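Local coordinates for japanin (Rhipicephalus appendiculatus, PDB 4BOE), which binds cholesterol and, as a tick salivary lipocalin, modulates the host immune response by blocking dendritic cell differentiation from monocytes, at residues A[95-107]-A[113-125]. Sequence-based numbering, arbitrary orientation.
Sequences RTYDNDFLLLSDL and TCSLWVTLKYVDR. With CLR (cholesterol), chain C.
Trp117 lies beside Leu104 with one indole face laid against the cholesterol tail: methyl C26 sits over the centre of the ring, 3.5 Å above its plane. CG anti to the carbonyl carbon (chi1 -56°) turns the indole back along its own strand, where NE1 donates to Ser115 OG at 2.9 Å, while Leu104 CD1 approaches NE1 obliquely at 4.0 Å. Shortening Trp117 to an alanine is likely to strip this flat surface from under C26 and leave Ser115 OG without the indole donor. Strands 101-106 and 114-118 form an antiparallel hairpin in the wall of the lipocalin barrel; Leu102, Leu104, Ser115 and Trp117 share its cholesterol-side face. Paired backbone bonds join Leu102 to Trp117 and Leu104 to Ser115. On the other face, Leu103 CD1 packs 4.1 Å from Leu116 CB, and helix 128-137 covers Phe101 and Leu116; Cys114 is disulfide-bonded to Cys138. Beyond the strands, Thr119 OG1 donates to the anti lone pair of Asp100 OD1 at 2.6 Å, and Thr119 N reaches Asp100 O at 3.0 Å. The extended Lys121 side chain crosses that of Asp100 at about a right angle; its NZ makes a long salt bridge to Asp100 OD2, 3.9 Å, bridged more closely by a water.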
ATOM      1  N   ARG A  95      -7.718  -4.332  -8.573  1.00 31.72           N
ATOM      2  CA  ARG A  95      -9.129  -4.070  -8.805  1.00 31.77           C
ATOM      3  C   ARG A  95      -9.230  -2.944  -9.780  1.00 36.14           C
ATOM      4  O   ARG A  95      -9.843  -3.090 -10.833  1.00 35.23           O
ATOM      5  CB  ARG A  95      -9.888  -3.743  -7.498  1.00 30.23           C
ATOM      6  CG  ARG A  95      -9.751  -4.767  -6.422  1.00 32.68           C
ATOM      7  CD  ARG A  95     -10.031  -6.154  -6.905  1.00 41.97           C
ATOM      8  NE  ARG A  95     -11.438  -6.383  -7.240  1.00 47.68           N
ATOM      9  CZ  ARG A  95     -12.343  -6.974  -6.464  1.00 44.16           C
ATOM     10  NH1 ARG A  95     -12.030  -7.357  -5.238  1.00 33.50           N
ATOM     11  NH2 ARG A  95     -13.587  -7.155  -6.901  1.00 33.42           N
ATOM     12  N   THR A  96      -8.610  -1.842  -9.445  1.00 33.76           N
ATOM     13  CA  THR A  96      -8.544  -0.696 -10.328  1.00 34.24           C
ATOM     14  C   THR A  96      -7.401   0.230  -9.928  1.00 33.94           C
ATOM     15  O   THR A  96      -6.780   0.087  -8.872  1.00 31.02           O
ATOM     16  CB  THR A  96      -9.917   0.022 -10.430  1.00 39.51           C
ATOM     17  OG1 THR A  96      -9.793   0.994 -11.461  1.00 46.08           O
ATOM     18  CG2 THR A  96     -10.332   0.684  -9.142  1.00 33.75           C
ATOM     19  N   TYR A  97      -7.106   1.146 -10.811  1.00 29.59           N
ATOM     20  CA  TYR A  97      -6.042   2.110 -10.581  1.00 28.73           C
ATOM     21  C   TYR A  97      -6.219   3.298 -11.492  1.00 33.33           C
ATOM     22  O   TYR A  97      -6.963   3.249 -12.452  1.00 35.12           O
ATOM     23  CB  TYR A  97      -4.638   1.457 -10.763  1.00 28.78           C
ATOM     24  CG  TYR A  97      -4.216   1.170 -12.197  1.00 29.21           C
ATOM     25  CD1 TYR A  97      -3.601   2.140 -12.967  1.00 29.36           C
ATOM     26  CD2 TYR A  97      -4.464  -0.067 -12.788  1.00 30.30           C
ATOM     27  CE1 TYR A  97      -3.235   1.893 -14.281  1.00 30.25           C
ATOM     28  CE2 TYR A  97      -4.071  -0.332 -14.091  1.00 30.52           C
ATOM     29  CZ  TYR A  97      -3.488   0.665 -14.846  1.00 36.66           C
ATOM     30  OH  TYR A  97      -3.071   0.462 -16.144  1.00 44.46           O
ATOM     31  N   ASP A  98      -5.503   4.343 -11.191  1.00 31.94           N
ATOM     32  CA  ASP A  98      -5.371   5.562 -11.975  1.00 31.68           C
ATOM     33  C   ASP A  98      -3.934   6.080 -11.689  1.00 35.02           C
ATOM     34  O   ASP A  98      -3.149   5.376 -11.049  1.00 32.36           O
ATOM     35  CB  ASP A  98      -6.449   6.576 -11.571  1.00 34.22           C
ATOM     36  CG  ASP A  98      -6.805   7.624 -12.622  1.00 48.27           C
ATOM     37  OD1 ASP A  98      -5.934   7.952 -13.462  1.00 50.86           O
ATOM     38  OD2 ASP A  98      -7.934   8.139 -12.584  1.00 53.07           O
ATOM     39  N   ASN A  99      -3.600   7.289 -12.133  1.00 33.07           N
ATOM     40  CA  ASN A  99      -2.278   7.873 -11.915  1.00 32.80           C
ATOM     41  C   ASN A  99      -1.932   8.017 -10.442  1.00 36.08           C
ATOM     42  O   ASN A  99      -0.767   7.902 -10.093  1.00 34.34           O
ATOM     43  CB  ASN A  99      -2.201   9.272 -12.569  1.00 27.67           C
ATOM     44  CG  ASN A  99      -2.305   9.216 -14.067  1.00 37.82           C
ATOM     45  OD1 ASN A  99      -1.593   8.443 -14.714  1.00 35.68           O
ATOM     46  ND2 ASN A  99      -3.185  10.029 -14.646  1.00 27.67           N
ATOM     47  N   ASP A 100      -2.944   8.269  -9.578  1.00 31.75           N
ATOM     48  CA  ASP A 100      -2.677   8.562  -8.200  1.00 31.07           C
ATOM     49  C   ASP A 100      -3.371   7.649  -7.200  1.00 31.31           C
ATOM     50  O   ASP A 100      -3.332   7.946  -6.011  1.00 29.23           O
ATOM     51  CB  ASP A 100      -2.993  10.053  -7.966  1.00 32.48           C
ATOM     52  CG  ASP A 100      -2.019  10.969  -8.739  1.00 42.84           C
ATOM     53  OD1 ASP A 100      -0.886  11.193  -8.251  1.00 42.74           O
ATOM     54  OD2 ASP A 100      -2.345  11.362  -9.860  1.00 46.22           O
ATOM     55  N   PHE A 101      -3.888   6.497  -7.622  1.00 29.85           N
ATOM     56  CA  PHE A 101      -4.432   5.532  -6.666  1.00 29.62           C
ATOM     57  C   PHE A 101      -4.358   4.103  -7.190  1.00 31.62           C
ATOM     58  O   PHE A 101      -4.278   3.866  -8.385  1.00 29.07           O
ATOM     59  CB  PHE A 101      -5.845   5.889  -6.162  1.00 32.12           C
ATOM     60  CG  PHE A 101      -6.954   5.364  -7.030  1.00 35.05           C
ATOM     61  CD1 PHE A 101      -7.444   4.083  -6.852  1.00 38.58           C
ATOM     62  CD2 PHE A 101      -7.455   6.122  -8.082  1.00 37.22           C
ATOM     63  CE1 PHE A 101      -8.376   3.552  -7.728  1.00 40.09           C
ATOM     64  CE2 PHE A 101      -8.411   5.593  -8.944  1.00 39.35           C
ATOM     65  CZ  PHE A 101      -8.857   4.311  -8.767  1.00 37.95           C
ATOM     66  N   LEU A 102      -4.320   3.164  -6.250  1.00 28.81           N
ATOM     67  CA  LEU A 102      -4.280   1.755  -6.530  1.00 28.30           C
ATOM     68  C   LEU A 102      -5.120   1.007  -5.500  1.00 30.29           C
ATOM     69  O   LEU A 102      -4.988   1.250  -4.295  1.00 28.09           O
ATOM     70  CB  LEU A 102      -2.806   1.312  -6.486  1.00 27.63           C
ATOM     71  CG  LEU A 102      -2.528  -0.151  -6.691  1.00 31.35           C
ATOM     72  CD1 LEU A 102      -2.975  -0.617  -8.105  1.00 31.69           C
ATOM     73  CD2 LEU A 102      -1.072  -0.446  -6.442  1.00 33.47           C
ATOM     74  N   LEU A 103      -5.972   0.098  -5.970  1.00 28.17           N
ATOM     75  CA  LEU A 103      -6.807  -0.710  -5.081  1.00 29.47           C
ATOM     76  C   LEU A 103      -6.475  -2.185  -5.338  1.00 33.18           C
ATOM     77  O   LEU A 103      -6.703  -2.676  -6.441  1.00 32.25           O
ATOM     78  CB  LEU A 103      -8.300  -0.417  -5.335  1.00 29.44           C
ATOM     79  CG  LEU A 103      -9.304  -1.160  -4.474  1.00 34.07           C
ATOM     80  CD1 LEU A 103      -9.118  -0.839  -3.002  1.00 33.72           C
ATOM     81  CD2 LEU A 103     -10.725  -0.798  -4.899  1.00 33.36           C
ATOM     82  N   LEU A 104      -5.914  -2.862  -4.320  1.00 29.01           N
ATOM     83  CA  LEU A 104      -5.485  -4.253  -4.369  1.00 29.33           C
ATOM     84  C   LEU A 104      -6.342  -5.158  -3.523  1.00 33.19           C
ATOM     85  O   LEU A 104      -6.819  -4.730  -2.488  1.00 32.80           O
ATOM     86  CB  LEU A 104      -4.038  -4.372  -3.847  1.00 29.21           C
ATOM     87  CG  LEU A 104      -2.969  -3.614  -4.555  1.00 32.51           C
ATOM     88  CD1 LEU A 104      -1.605  -3.833  -3.832  1.00 32.80           C
ATOM     89  CD2 LEU A 104      -2.904  -4.011  -6.025  1.00 32.95           C
ATOM     90  N   SER A 105      -6.492  -6.419  -3.931  1.00 31.01           N
ATOM     91  CA  SER A 105      -7.265  -7.428  -3.178  1.00 30.85           C
ATOM     92  C   SER A 105      -6.422  -8.675  -3.025  1.00 34.77           C
ATOM     93  O   SER A 105      -5.625  -8.986  -3.895  1.00 31.44           O
ATOM     94  CB  SER A 105      -8.565  -7.852  -3.892  1.00 32.75           C
ATOM     95  OG  SER A 105      -9.609  -6.905  -3.830  1.00 41.93           O
ATOM     96  N   ASP A 106      -6.720  -9.455  -2.003  1.00 37.30           N
ATOM     97  CA  ASP A 106      -6.095 -10.757  -1.810  1.00 41.36           C
ATOM     98  C   ASP A 106      -6.594 -11.782  -2.858  1.00 49.10           C
ATOM     99  O   ASP A 106      -7.764 -11.778  -3.222  1.00 46.74           O
ATOM    100  CB  ASP A 106      -6.400 -11.309  -0.401  1.00 44.60           C
ATOM    101  CG  ASP A 106      -5.419 -12.392  -0.028  1.00 63.66           C
ATOM    102  OD1 ASP A 106      -4.245 -12.063   0.199  1.00 65.27           O
ATOM    103  OD2 ASP A 106      -5.786 -13.580  -0.123  1.00 76.67           O
ATOM    104  N   LEU A 107      -5.716 -12.690  -3.287  1.00 53.00           N
ATOM    105  CA  LEU A 107      -6.035 -13.727  -4.282  1.00 56.18           C
ATOM    106  C   LEU A 107      -6.753 -14.948  -3.732  1.00 63.46           C
ATOM    107  O   LEU A 107      -7.705 -15.390  -4.354  1.00 65.42           O
ATOM    108  CB  LEU A 107      -4.756 -14.224  -4.985  1.00 57.38           C
ATOM    109  CG  LEU A 107      -4.715 -14.047  -6.489  1.00 63.35           C
ATOM    110  CD1 LEU A 107      -4.447 -12.617  -6.837  1.00 64.44           C
ATOM    111  CD2 LEU A 107      -3.651 -14.955  -7.106  1.00 65.40           C
ATOM    112  N   THR A 113      -9.555  -9.657   1.289  1.00 37.68           N
ATOM    113  CA  THR A 113      -9.134  -8.439   1.965  1.00 36.74           C
ATOM    114  C   THR A 113      -8.560  -7.474   0.934  1.00 39.52           C
ATOM    115  O   THR A 113      -7.972  -7.891  -0.060  1.00 39.40           O
ATOM    116  CB  THR A 113      -8.155  -8.689   3.108  1.00 38.61           C
ATOM    117  OG1 THR A 113      -6.960  -9.244   2.599  1.00 38.40           O
ATOM    118  CG2 THR A 113      -8.757  -9.540   4.222  1.00 36.33           C
ATOM    119  N   CYS A 114      -8.658  -6.206   1.260  1.00 36.41           N
ATOM    120  CA  CYS A 114      -8.234  -5.134   0.362  0.50 36.35           C
ATOM    121  C   CYS A 114      -7.351  -4.097   1.026  1.00 36.57           C
ATOM    122  O   CYS A 114      -7.352  -3.939   2.226  1.00 34.98           O
ATOM    123  CB  CYS A 114      -9.454  -4.467  -0.282  0.50 37.62           C
ATOM    124  SG  CYS A 114      -9.944  -2.906   0.509  0.50 42.16           S
ATOM    125  N   SER A 115      -6.646  -3.336   0.179  1.00 31.02           N
ATOM    126  CA  SER A 115      -5.784  -2.215   0.561  1.00 29.86           C
ATOM    127  C   SER A 115      -5.893  -1.138  -0.535  1.00 33.57           C
ATOM    128  O   SER A 115      -5.877  -1.454  -1.734  1.00 31.03           O
ATOM    129  CB  SER A 115      -4.341  -2.611   0.857  1.00 29.89           C
ATOM    130  OG  SER A 115      -3.634  -3.150  -0.234  1.00 30.20           O
ATOM    131  N   LEU A 116      -6.086   0.113  -0.100  1.00 29.32           N
ATOM    132  CA  LEU A 116      -6.203   1.274  -0.954  1.00 27.95           C
ATOM    133  C   LEU A 116      -4.969   2.123  -0.725  1.00 29.97           C
ATOM    134  O   LEU A 116      -4.635   2.408   0.412  1.00 28.09           O
ATOM    135  CB  LEU A 116      -7.479   2.064  -0.612  1.00 27.28           C
ATOM    136  CG  LEU A 116      -7.648   3.412  -1.324  1.00 30.58           C
ATOM    137  CD1 LEU A 116      -7.838   3.232  -2.788  1.00 30.59           C
ATOM    138  CD2 LEU A 116      -8.766   4.196  -0.703  1.00 33.96           C
ATOM    139  N   TRP A 117      -4.296   2.500  -1.813  1.00 26.90           N
ATOM    140  CA  TRP A 117      -3.072   3.281  -1.824  1.00 26.32           C
ATOM    141  C   TRP A 117      -3.290   4.503  -2.649  1.00 29.40           C
ATOM    142  O   TRP A 117      -3.898   4.429  -3.702  1.00 29.72           O
ATOM    143  CB  TRP A 117      -1.934   2.451  -2.445  1.00 25.95           C
ATOM    144  CG  TRP A 117      -1.713   1.155  -1.751  1.00 26.90           C
ATOM    145  CD1 TRP A 117      -2.362  -0.021  -1.986  1.00 29.19           C
ATOM    146  CD2 TRP A 117      -0.799   0.905  -0.669  1.00 27.10           C
ATOM    147  NE1 TRP A 117      -1.974  -0.963  -1.067  1.00 28.69           N
ATOM    148  CE2 TRP A 117      -0.983  -0.437  -0.275  1.00 30.41           C
ATOM    149  CE3 TRP A 117       0.178   1.676  -0.011  1.00 28.66           C
ATOM    150  CZ2 TRP A 117      -0.231  -1.025   0.741  1.00 30.79           C
ATOM    151  CZ3 TRP A 117       0.867   1.115   1.069  1.00 29.52           C
ATOM    152  CH2 TRP A 117       0.661  -0.223   1.431  1.00 30.36           C
ATOM    153  N   VAL A 118      -2.823   5.636  -2.167  1.00 28.17           N
ATOM    154  CA  VAL A 118      -2.928   6.896  -2.864  1.00 27.34           C
ATOM    155  C   VAL A 118      -1.572   7.585  -2.888  1.00 31.71           C
ATOM    156  O   VAL A 118      -0.755   7.377  -1.998  1.00 30.00           O
ATOM    157  CB  VAL A 118      -4.014   7.829  -2.253  1.00 29.90           C
ATOM    158  CG1 VAL A 118      -5.410   7.223  -2.356  1.00 30.30           C
ATOM    159  CG2 VAL A 118      -3.696   8.247  -0.819  1.00 30.34           C
ATOM    160  N   THR A 119      -1.379   8.499  -3.831  1.00 26.81           N
ATOM    161  CA  THR A 119      -0.184   9.350  -3.800  1.00 26.96           C
ATOM    162  C   THR A 119      -0.464  10.606  -2.964  1.00 32.02           C
ATOM    163  O   THR A 119      -1.578  10.793  -2.449  1.00 29.31           O
ATOM    164  CB  THR A 119       0.236   9.747  -5.216  1.00 31.06           C
ATOM    165  OG1 THR A 119      -0.802  10.540  -5.723  1.00 35.94           O
ATOM    166  CG2 THR A 119       0.499   8.555  -6.117  1.00 27.84           C
ATOM    167  N   LEU A 120       0.548  11.475  -2.836  1.00 33.84           N
ATOM    168  CA  LEU A 120       0.427  12.737  -2.074  1.00 35.46           C
ATOM    169  C   LEU A 120      -0.741  13.604  -2.495  1.00 37.70           C
ATOM    170  O   LEU A 120      -1.270  14.337  -1.668  1.00 38.29           O
ATOM    171  CB  LEU A 120       1.704  13.584  -2.173  1.00 36.47           C
ATOM    172  CG  LEU A 120       1.877  14.622  -1.052  1.00 43.17           C
ATOM    173  CD1 LEU A 120       2.179  13.939   0.294  1.00 42.46           C
ATOM    174  CD2 LEU A 120       2.955  15.620  -1.414  1.00 46.65           C
ATOM    175  N   LYS A 121      -1.141  13.531  -3.760  1.00 32.89           N
ATOM    176  CA  LYS A 121      -2.250  14.297  -4.298  1.00 33.03           C
ATOM    177  C   LYS A 121      -3.553  14.112  -3.499  1.00 38.20           C
ATOM    178  O   LYS A 121      -4.334  15.057  -3.399  1.00 37.27           O
ATOM    179  CB  LYS A 121      -2.453  13.894  -5.761  1.00 35.37           C
ATOM    180  CG  LYS A 121      -3.532  14.637  -6.493  1.00 42.11           C
ATOM    181  CD  LYS A 121      -3.625  14.115  -7.889  1.00 44.54           C
ATOM    182  CE  LYS A 121      -4.643  14.886  -8.691  1.00 51.95           C
ATOM    183  NZ  LYS A 121      -4.571  14.565 -10.131  1.00 61.73           N
ATOM    184  N   TYR A 122      -3.808  12.902  -2.962  1.00 34.84           N
ATOM    185  CA  TYR A 122      -5.048  12.630  -2.260  1.00 34.37           C
ATOM    186  C   TYR A 122      -4.926  12.330  -0.778  1.00 39.83           C
ATOM    187  O   TYR A 122      -5.924  11.908  -0.208  1.00 39.83           O
ATOM    188  CB  TYR A 122      -5.739  11.444  -2.956  1.00 35.77           C
ATOM    189  CG  TYR A 122      -5.987  11.600  -4.440  1.00 39.22           C
ATOM    190  CD1 TYR A 122      -6.557  12.768  -4.953  1.00 42.13           C
ATOM    191  CD2 TYR A 122      -5.894  10.507  -5.295  1.00 40.66           C
ATOM    192  CE1 TYR A 122      -6.878  12.886  -6.307  1.00 42.45           C
ATOM    193  CE2 TYR A 122      -6.267  10.597  -6.637  1.00 41.91           C
ATOM    194  CZ  TYR A 122      -6.729  11.798  -7.146  1.00 51.82           C
ATOM    195  OH  TYR A 122      -7.056  11.915  -8.482  1.00 59.48           O
ATOM    196  N   VAL A 123      -3.763  12.517  -0.131  1.00 39.41           N
ATOM    197  CA  VAL A 123      -3.619  12.114   1.285  1.00 41.61           C
ATOM    198  C   VAL A 123      -4.578  12.844   2.249  1.00 52.24           C
ATOM    199  O   VAL A 123      -5.060  12.234   3.211  1.00 53.14           O
ATOM    200  CB  VAL A 123      -2.163  12.159   1.835  1.00 43.96           C
ATOM    201  CG1 VAL A 123      -1.293  11.108   1.169  1.00 42.93           C
ATOM    202  CG2 VAL A 123      -1.536  13.543   1.753  1.00 43.38           C
ATOM    203  N   ASP A 124      -4.852  14.112   2.014  1.00 51.47           N
ATOM    204  CA  ASP A 124      -5.757  14.858   2.913  1.00 53.90           C
ATOM    205  C   ASP A 124      -7.223  14.832   2.427  1.00 58.32           C
ATOM    206  O   ASP A 124      -8.080  15.396   3.096  1.00 59.73           O
ATOM    207  CB  ASP A 124      -5.273  16.319   3.069  1.00 57.34           C
ATOM    208  CG  ASP A 124      -5.130  17.088   1.756  1.00 81.38           C
ATOM    209  OD1 ASP A 124      -5.030  16.432   0.687  1.00 83.16           O
ATOM    210  OD2 ASP A 124      -5.128  18.345   1.795  1.00 92.87           O
ATOM    211  N   ARG A 125      -7.496  14.278   1.236  1.00 52.44           N
ATOM    212  CA  ARG A 125      -8.843  14.253   0.687  1.00 51.99           C
ATOM    213  C   ARG A 125      -8.970  13.224  -0.405  1.00 49.29           C
ATOM    214  O   ARG A 125      -8.614  13.470  -1.557  1.00 46.28           O
ATOM    215  CB  ARG A 125      -9.327  15.642   0.184  1.00 57.00           C
ATOM    216  CG  ARG A 125      -8.257  16.664  -0.236  1.00 77.47           C
ATOM    217  CD  ARG A 125      -7.375  16.296  -1.426  1.00 83.22           C
ATOM    218  NE  ARG A 125      -6.451  17.404  -1.719  1.00 98.74           N
ATOM    219  CZ  ARG A 125      -5.926  17.706  -2.911  1.00121.72           C
ATOM    220  NH1 ARG A 125      -6.213  16.970  -3.985  1.00110.54           N
ATOM    221  NH2 ARG A 125      -5.101  18.740  -3.037  1.00111.80           N
TER
HETATM  222  C1  CLR C 575       0.046  -2.506   7.486  1.00 37.63           C
HETATM  223  C2  CLR C 575      -0.604  -2.311   8.854  1.00 35.84           C
HETATM  224  C3  CLR C 575      -2.079  -1.997   8.727  1.00 33.56           C
HETATM  225  C4  CLR C 575      -2.786  -3.086   7.945  1.00 35.22           C
HETATM  226  C5  CLR C 575      -2.118  -3.389   6.621  1.00 33.45           C
HETATM  227  C6  CLR C 575      -2.839  -3.447   5.508  1.00 31.26           C
HETATM  228  C7  CLR C 575      -2.296  -3.734   4.144  1.00 31.73           C
HETATM  229  C8  CLR C 575      -0.899  -4.343   4.188  1.00 33.21           C
HETATM  230  C9  CLR C 575      -0.029  -3.567   5.203  1.00 32.55           C
HETATM  231  C10 CLR C 575      -0.606  -3.623   6.654  1.00 35.80           C
HETATM  232  C11 CLR C 575       1.452  -3.982   5.125  1.00 32.72           C
HETATM  233  C12 CLR C 575       2.019  -3.967   3.706  1.00 30.28           C
HETATM  234  C13 CLR C 575       1.191  -4.815   2.724  1.00 32.40           C
HETATM  235  C14 CLR C 575      -0.256  -4.287   2.804  1.00 31.50           C
HETATM  236  C15 CLR C 575      -0.953  -4.970   1.621  1.00 32.45           C
HETATM  237  C16 CLR C 575       0.115  -4.927   0.527  1.00 30.63           C
HETATM  238  C17 CLR C 575       1.453  -4.568   1.219  1.00 32.23           C
HETATM  239  C18 CLR C 575       1.306  -6.312   3.075  1.00 35.00           C
HETATM  240  C19 CLR C 575      -0.341  -4.982   7.339  1.00 36.02           C
HETATM  241  C20 CLR C 575       2.666  -5.229   0.539  1.00 32.42           C
HETATM  242  C21 CLR C 575       4.002  -4.860   1.202  1.00 34.01           C
HETATM  243  C22 CLR C 575       2.700  -4.906  -0.966  1.00 31.31           C
HETATM  244  C23 CLR C 575       2.500  -3.422  -1.363  1.00 29.89           C
HETATM  245  C24 CLR C 575       2.573  -3.222  -2.846  1.00 29.65           C
HETATM  246  C25 CLR C 575       2.190  -1.894  -3.463  1.00 35.30           C
HETATM  247  C26 CLR C 575       1.667  -0.756  -2.624  1.00 34.58           C
HETATM  248  C27 CLR C 575       3.026  -1.434  -4.631  1.00 33.74           C
HETATM  249  O1  CLR C 575      -2.654  -1.946  10.041  1.00 34.98           O
HETATM  250  O   HOH W   1      -5.792   9.469 -10.027  1.00 47.97           O
HETATM  251  O   HOH W   2      -4.695  11.892 -10.716  1.00 48.98           O